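Local coordinates for protein tartronate semialdehyde reductase (Salmonella typhimurium, PDB 1VPD) that probably reduces tartronate semialdehyde to D-glycerate with NADH or NADPH, the last step of galactarate breakdown to glycerate, at residues M6-I11 / C62-T67; I96-I101 / A123-G128. All coordinates share one frame; numbering follows the deposited sequence.

Contact 1 of 2, residues M6-I11 / C62-T67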
HETATM    1  N   MSE A   6       3.952 -26.107  -0.163  0.58 45.85           N
HETATM    2  CA  MSE A   6       3.557 -24.708   0.171  0.58 45.85           C
HETATM    3  C   MSE A   6       2.127 -24.445  -0.309  0.58 43.45           C
HETATM    4  O   MSE A   6       1.899 -24.315  -1.506  0.58 43.75           O
HETATM    5  CB  MSE A   6       4.527 -23.693  -0.489  0.58 47.33           C
HETATM    6  CG  MSE A   6       5.383 -22.862   0.481  0.58 51.31           C
HETATM    7 SE   MSE A   6       6.095 -21.211  -0.332  0.51 58.18          SE
HETATM    8  CE  MSE A   6       8.002 -21.406   0.139  0.58 59.94           C
ATOM      9  N   LYS A   7       1.154 -24.435   0.605  1.00 40.84           N
ATOM     10  CA  LYS A   7      -0.110 -23.732   0.342  1.00 36.38           C
ATOM     11  C   LYS A   7       0.147 -22.364   1.001  1.00 31.45           C
ATOM     12  O   LYS A   7       0.689 -22.285   2.100  1.00 29.38           O
ATOM     13  CB  LYS A   7      -1.362 -24.413   0.908  1.00 36.68           C
ATOM     14  CG  LYS A   7      -2.124 -25.264  -0.122  1.00 36.98           C
ATOM     15  CD  LYS A   7      -3.382 -25.922   0.438  1.00 37.94           C
ATOM     16  CE  LYS A   7      -3.881 -27.045  -0.503  1.00 38.57           C
ATOM     17  NZ  LYS A   7      -5.327 -27.377  -0.323  1.00 37.90           N
ATOM     18  N   VAL A   8      -0.202 -21.303   0.283  1.00 26.49           N
ATOM     19  CA  VAL A   8       0.036 -19.928   0.719  1.00 22.84           C
ATOM     20  C   VAL A   8      -1.311 -19.290   1.052  1.00 20.83           C
ATOM     21  O   VAL A   8      -2.217 -19.286   0.225  1.00 20.08           O
ATOM     22  CB  VAL A   8       0.694 -19.120  -0.412  1.00 21.47           C
ATOM     23  CG1 VAL A   8       0.813 -17.647  -0.022  1.00 21.05           C
ATOM     24  CG2 VAL A   8       2.044 -19.682  -0.770  1.00 20.61           C
ATOM     25  N   GLY A   9      -1.442 -18.751   2.265  1.00 18.93           N
ATOM     26  CA  GLY A   9      -2.645 -18.064   2.677  1.00 17.65           C
ATOM     27  C   GLY A   9      -2.583 -16.656   2.121  1.00 17.02           C
ATOM     28  O   GLY A   9      -1.494 -16.108   2.023  1.00 16.30           O
ATOM     29  N   PHE A  10      -3.729 -16.089   1.756  1.00 16.53           N
ATOM     30  CA  PHE A  10      -3.763 -14.693   1.298  1.00 16.48           C
ATOM     31  C   PHE A  10      -5.052 -14.063   1.776  1.00 16.39           C
ATOM     32  O   PHE A  10      -6.139 -14.451   1.332  1.00 16.66           O
ATOM     33  CB  PHE A  10      -3.633 -14.629  -0.224  1.00 15.98           C
ATOM     34  CG  PHE A  10      -3.093 -13.319  -0.741  1.00 15.94           C
ATOM     35  CD1 PHE A  10      -1.882 -13.287  -1.405  1.00 16.56           C
ATOM     36  CD2 PHE A  10      -3.790 -12.134  -0.562  1.00 17.27           C
ATOM     37  CE1 PHE A  10      -1.373 -12.095  -1.904  1.00 17.14           C
ATOM     38  CE2 PHE A  10      -3.262 -10.925  -1.049  1.00 16.41           C
ATOM     39  CZ  PHE A  10      -2.067 -10.929  -1.731  1.00 17.52           C
ATOM     40  N   ILE A  11      -4.955 -13.098   2.697  1.00 15.90           N
ATOM     41  CA  ILE A  11      -6.124 -12.496   3.304  1.00 15.83           C
ATOM     42  C   ILE A  11      -6.081 -11.001   2.994  1.00 15.64           C
ATOM     43  O   ILE A  11      -5.162 -10.309   3.434  1.00 15.90           O
ATOM     44  CB  ILE A  11      -6.148 -12.732   4.818  1.00 16.13           C
ATOM     45  CG1 ILE A  11      -6.148 -14.236   5.132  1.00 17.03           C
ATOM     46  CG2 ILE A  11      -7.370 -12.091   5.425  1.00 16.82           C
ATOM     47  CD1 ILE A  11      -6.028 -14.557   6.595  1.00 18.27           C
ATOM     48  N   CYS A  62      -1.958 -23.526   5.942  1.00 22.34           N
ATOM     49  CA  CYS A  62      -0.885 -22.849   5.202  1.00 22.14           C
ATOM     50  C   CYS A  62       0.303 -22.578   6.105  1.00 22.19           C
ATOM     51  O   CYS A  62       0.117 -22.109   7.218  1.00 23.67           O
ATOM     52  CB  CYS A  62      -1.393 -21.510   4.632  1.00 21.69           C
ATOM     53  SG  CYS A  62      -2.793 -21.660   3.502  1.00 21.80           S
ATOM     54  N   ASP A  63       1.510 -22.849   5.627  1.00 22.31           N
ATOM     55  CA  ASP A  63       2.727 -22.613   6.420  1.00 22.93           C
ATOM     56  C   ASP A  63       3.166 -21.159   6.346  1.00 21.22           C
ATOM     57  O   ASP A  63       4.024 -20.735   7.114  1.00 20.08           O
ATOM     58  CB  ASP A  63       3.902 -23.436   5.887  0.60 23.60           C
ATOM     59  CG  ASP A  63       3.738 -24.931   6.097  0.60 25.76           C
ATOM     60  OD1 ASP A  63       3.159 -25.357   7.122  0.60 27.12           O
ATOM     61  OD2 ASP A  63       4.198 -25.739   5.270  0.60 27.94           O
ATOM     62  N   VAL A  64       2.634 -20.448   5.359  1.00 19.98           N
ATOM     63  CA  VAL A  64       2.901 -19.011   5.187  1.00 19.08           C
ATOM     64  C   VAL A  64       1.604 -18.331   4.770  1.00 18.54           C
ATOM     65  O   VAL A  64       0.822 -18.875   3.975  1.00 18.23           O
ATOM     66  CB  VAL A  64       4.048 -18.742   4.177  1.00 19.31           C
ATOM     67  CG1 VAL A  64       3.700 -19.262   2.788  1.00 19.97           C
ATOM     68  CG2 VAL A  64       4.405 -17.236   4.128  1.00 19.98           C
ATOM     69  N   ILE A  65       1.362 -17.145   5.319  1.00 17.52           N
ATOM     70  CA  ILE A  65       0.134 -16.405   5.071  1.00 17.43           C
ATOM     71  C   ILE A  65       0.539 -14.975   4.770  1.00 16.64           C
ATOM     72  O   ILE A  65       1.319 -14.393   5.519  1.00 16.42           O
ATOM     73  CB  ILE A  65      -0.785 -16.409   6.308  1.00 17.79           C
ATOM     74  CG1 ILE A  65      -1.183 -17.839   6.681  1.00 19.38           C
ATOM     75  CG2 ILE A  65      -2.053 -15.605   6.045  1.00 17.90           C
ATOM     76  CD1 ILE A  65      -0.940 -18.165   8.103  1.00 23.30           C
ATOM     77  N   ILE A  66       0.036 -14.442   3.670  1.00 15.60           N
ATOM     78  CA  ILE A  66       0.143 -13.005   3.363  1.00 15.44           C
ATOM     79  C   ILE A  66      -1.134 -12.277   3.785  1.00 15.47           C
ATOM     80  O   ILE A  66      -2.235 -12.743   3.511  1.00 15.27           O
ATOM     81  CB  ILE A  66       0.392 -12.818   1.846  1.00 15.94           C
ATOM     82  CG1 ILE A  66       1.771 -13.345   1.464  1.00 16.51           C
ATOM     83  CG2 ILE A  66       0.193 -11.344   1.399  1.00 15.45           C
ATOM     84  CD1 ILE A  66       1.902 -13.634  -0.017  1.00 18.40           C
ATOM     85  N   THR A  67      -0.990 -11.114   4.433  1.00 14.79           N
ATOM     86  CA  THR A  67      -2.133 -10.221   4.672  1.00 14.58           C
ATOM     87  C   THR A  67      -1.910  -8.942   3.881  1.00 14.67           C
ATOM     88  O   THR A  67      -0.785  -8.481   3.772  1.00 15.47           O
ATOM     89  CB  THR A  67      -2.332  -9.885   6.150  1.00 14.44           C
ATOM     90  OG1 THR A  67      -1.074  -9.561   6.778  1.00 13.78           O
ATOM     91  CG2 THR A  67      -2.863 -11.102   6.920  1.00 16.35           C
TER
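Gly-9 bonds twice to the parallel strand 64-67: its N donates to Val-64 O at 2.8 Å, and its O accepts Ile-66 N. Ile-11 N continues the pattern onto Ile-66 O at 2.9 Å. With no side chain on Gly-9, the strands close to 4.0 Å between Gly-9 CA and Ile-65 CA, and Cys-62 SG lies 3.4 Å from Gly-9 N. On the face of Val-8 and Phe-10, the methyl CG2 of Ile-66 sits over the Phe-10 ring, 3.9 Å from its centroid and 17° off the normal, a CH-pi contact. Phe-10 CG stands anti to the backbone N (chi1 -156°), which turns a ring face to Ile-66 CG2. Val-8 CG2 lies alongside Val-64 CG1 at 3.9 Å. Leu-24 of helix 17-26 packs on both Phe-10 and Ile-66, while Leu-154 of helix 145-156 does so on Val-8 and Val-64. Gly-9, Phe-10 and Ile-11 belong to the predicted NAD(+) site, and the strand runs into a glycine-rich turn consistent with a Rossmann dinucleotide fold. Nearly straight amide bonds run from Gly-9 to Ile-11, but Lys-7 O and Asp-63 N are buried without partners, and the later half mostly holds the strand.

Contact 2 of 2, residues I96-I101 / A123-G128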
ATOM      1  N   ILE A  96       3.516 -12.919   6.529  1.00 15.05           N
ATOM      2  CA  ILE A  96       4.082 -11.830   5.743  1.00 14.70           C
ATOM      3  C   ILE A  96       2.989 -10.785   5.639  1.00 14.30           C
ATOM      4  O   ILE A  96       2.056 -10.891   4.824  1.00 14.15           O
ATOM      5  CB  ILE A  96       4.568 -12.295   4.352  1.00 14.82           C
ATOM      6  CG1 ILE A  96       5.593 -13.422   4.475  1.00 15.54           C
ATOM      7  CG2 ILE A  96       5.218 -11.139   3.567  1.00 15.87           C
ATOM      8  CD1 ILE A  96       6.046 -13.946   3.148  1.00 17.61           C
ATOM      9  N   ASP A  97       3.055  -9.780   6.496  1.00 13.79           N
ATOM     10  CA  ASP A  97       2.066  -8.706   6.418  1.00 13.89           C
ATOM     11  C   ASP A  97       2.561  -7.675   5.424  1.00 13.45           C
ATOM     12  O   ASP A  97       3.607  -7.055   5.632  1.00 14.13           O
ATOM     13  CB  ASP A  97       1.822  -8.069   7.790  1.00 13.81           C
ATOM     14  CG  ASP A  97       0.762  -6.987   7.751  1.00 14.79           C
ATOM     15  OD1 ASP A  97      -0.126  -7.020   6.836  1.00 13.62           O
ATOM     16  OD2 ASP A  97       0.757  -6.071   8.607  1.00 15.24           O
HETATM   17  N   MSE A  98       1.810  -7.502   4.343  1.00 13.14           N
HETATM   18  CA  MSE A  98       2.144  -6.569   3.280  1.00 13.16           C
HETATM   19  C   MSE A  98       1.320  -5.279   3.360  1.00 13.06           C
HETATM   20  O   MSE A  98       1.402  -4.422   2.474  1.00 13.46           O
HETATM   21  CB  MSE A  98       1.989  -7.261   1.925  1.00 13.61           C
HETATM   22  CG  MSE A  98       2.899  -8.520   1.837  1.00 15.40           C
HETATM   23 SE   MSE A  98       2.999  -9.402   0.124  0.86 20.01          SE
HETATM   24  CE  MSE A  98       4.412  -8.337  -0.680  1.00 18.98           C
ATOM     25  N   SER A  99       0.573  -5.134   4.447  1.00 12.99           N
ATOM     26  CA  SER A  99      -0.184  -3.920   4.754  1.00 12.91           C
ATOM     27  C   SER A  99       0.757  -2.779   5.108  1.00 12.72           C
ATOM     28  O   SER A  99       1.857  -2.984   5.632  1.00 13.45           O
ATOM     29  CB  SER A  99      -1.103  -4.165   5.953  1.00 13.00           C
ATOM     30  OG  SER A  99      -1.841  -5.378   5.830  1.00 12.74           O
ATOM     31  N   SER A 100       0.300  -1.562   4.865  1.00 12.52           N
ATOM     32  CA  SER A 100       0.975  -0.379   5.361  1.00 12.35           C
ATOM     33  C   SER A 100       0.414  -0.032   6.730  1.00 12.24           C
ATOM     34  O   SER A 100      -0.748   0.406   6.834  1.00 12.49           O
ATOM     35  CB  SER A 100       0.746   0.784   4.408  1.00 12.32           C
ATOM     36  OG  SER A 100       1.239   0.492   3.122  1.00 11.26           O
ATOM     37  N   ILE A 101       1.195  -0.258   7.784  1.00 12.20           N
ATOM     38  CA  ILE A 101       0.735   0.027   9.152  1.00 11.76           C
ATOM     39  C   ILE A 101       1.837   0.689   9.959  1.00 12.48           C
ATOM     40  O   ILE A 101       2.995   0.657   9.559  1.00 11.72           O
ATOM     41  CB  ILE A 101       0.201  -1.245   9.893  1.00 12.01           C
ATOM     42  CG1 ILE A 101       1.320  -2.229  10.278  1.00 11.71           C
ATOM     43  CG2 ILE A 101      -0.856  -1.928   9.072  1.00 11.92           C
ATOM     44  CD1 ILE A 101       0.823  -3.411  11.131  1.00 13.36           C
ATOM     45  N   ALA A 123       6.280  -6.451   5.106  1.00 13.06           N
ATOM     46  CA  ALA A 123       6.674  -6.308   3.705  1.00 13.54           C
ATOM     47  C   ALA A 123       5.677  -5.464   2.892  1.00 13.47           C
ATOM     48  O   ALA A 123       5.088  -5.953   1.918  1.00 13.54           O
ATOM     49  CB  ALA A 123       6.826  -7.684   3.074  1.00 14.15           C
ATOM     50  N   PRO A 124       5.488  -4.202   3.281  1.00 13.06           N
ATOM     51  CA  PRO A 124       4.639  -3.297   2.510  1.00 12.72           C
ATOM     52  C   PRO A 124       5.219  -3.020   1.127  1.00 13.07           C
ATOM     53  O   PRO A 124       6.382  -3.332   0.815  1.00 13.69           O
ATOM     54  CB  PRO A 124       4.592  -2.022   3.372  1.00 12.49           C
ATOM     55  CG  PRO A 124       5.836  -2.069   4.185  1.00 12.76           C
ATOM     56  CD  PRO A 124       6.076  -3.533   4.454  1.00 13.06           C
ATOM     57  N   VAL A 125       4.382  -2.453   0.278  1.00 12.84           N
ATOM     58  CA  VAL A 125       4.687  -2.339  -1.133  1.00 13.45           C
ATOM     59  C   VAL A 125       4.485  -0.943  -1.648  1.00 13.66           C
ATOM     60  O   VAL A 125       3.773  -0.131  -1.035  1.00 14.22           O
ATOM     61  CB  VAL A 125       3.829  -3.336  -1.985  1.00 13.67           C
ATOM     62  CG1 VAL A 125       3.854  -4.731  -1.389  1.00 14.03           C
ATOM     63  CG2 VAL A 125       2.379  -2.877  -2.126  1.00 13.89           C
ATOM     64  N   SER A 126       5.060  -0.687  -2.817  1.00 13.60           N
ATOM     65  CA  SER A 126       4.757   0.542  -3.555  1.00 13.27           C
ATOM     66  C   SER A 126       4.732   0.322  -5.059  1.00 13.98           C
ATOM     67  O   SER A 126       5.555  -0.417  -5.619  1.00 14.19           O
ATOM     68  CB  SER A 126       5.764   1.628  -3.225  1.00 13.33           C
ATOM     69  OG  SER A 126       5.393   2.811  -3.888  1.00 12.36           O
ATOM     70  N   GLY A 127       3.810   1.022  -5.707  1.00 14.04           N
ATOM     71  CA  GLY A 127       3.752   1.076  -7.155  1.00 14.73           C
ATOM     72  C   GLY A 127       2.393   1.410  -7.709  1.00 15.15           C
ATOM     73  O   GLY A 127       2.252   1.711  -8.905  1.00 16.90           O
ATOM     74  N   GLY A 128       1.375   1.363  -6.859  1.00 15.51           N
ATOM     75  CA  GLY A 128       0.029   1.702  -7.258  1.00 15.57           C
ATOM     76  C   GLY A 128      -0.672   0.528  -7.903  1.00 15.89           C
ATOM     77  O   GLY A 128      -0.056  -0.472  -8.227  1.00 15.80           O
TER
HETATM   78  O   HOH W   1       1.600  -1.867   1.515  1.00 11.68           O
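The beta-alpha-beta unit of strand 94-97, helix 103-114 and strand 119-126 brings the end of its first strand against the second, where Ala-123 N donates to Asp-97 O at 2.8 Å and 171°. Beyond this bond the two segments are joined by weaker contacts: Met-98 CA approaches Ala-123 O at 3.3 Å, and Pro-124 CA points its hydrogen at Met-98 O. The selenomethionine Met-98 bends at its last torsion (chi3 86°), turning CE back to within 3.7 Å of Val-125 CG1, while Ile-96 CG2 rests on the methyl of Ala-123. A water knits the segments together further on, donating to Met-98 O and Ser-100 OG and accepting from Val-125 N at 3.1 Å. Asp-97 OD1 accepts Ser-99 N, an Asx turn, from above the carboxylate plane, Ser-99 OG on its syn lone pair at 2.6 Å, and also Thr-67 OG1. Ser-100, predicted to bind NAD(+), lies beside Lys-175, the predicted active-site residue, whose NZ bonds to Val-125 O; Lys-243 NZ bonds to Ser-100 O. One water and a triply engaged carboxylate oxygen therefore hold the turn carrying Ser-100 at the probable cofactor and substrate pocket.

In the fold
Contact 1 is complete in sequence before contact 2 begins, and their centres are about 15 Å apart in one mixed sheet. Strands 7-11, 64-67, 94-97 and 119-126 are consecutive in it and parallel, so the inner neighbours 64-67 and 94-97 join the two contacts directly. Thr-67 O lies 2.8 Å from Met-98 N, a probable hydrogen bond, and Ile-66 CG2 packs on Met-98 SE. Both lie in the NAD-binding domain related to that of 6-phosphogluconate dehydrogenase. Contact 1 precedes the glycine-rich turn, whereas contact 2 leads to Ser-100, so predicted cofactor residues gather toward the C-terminal ends of parallel strands, and helix 170-198 brings the predicted active-site Lys-175 up to Ser-100.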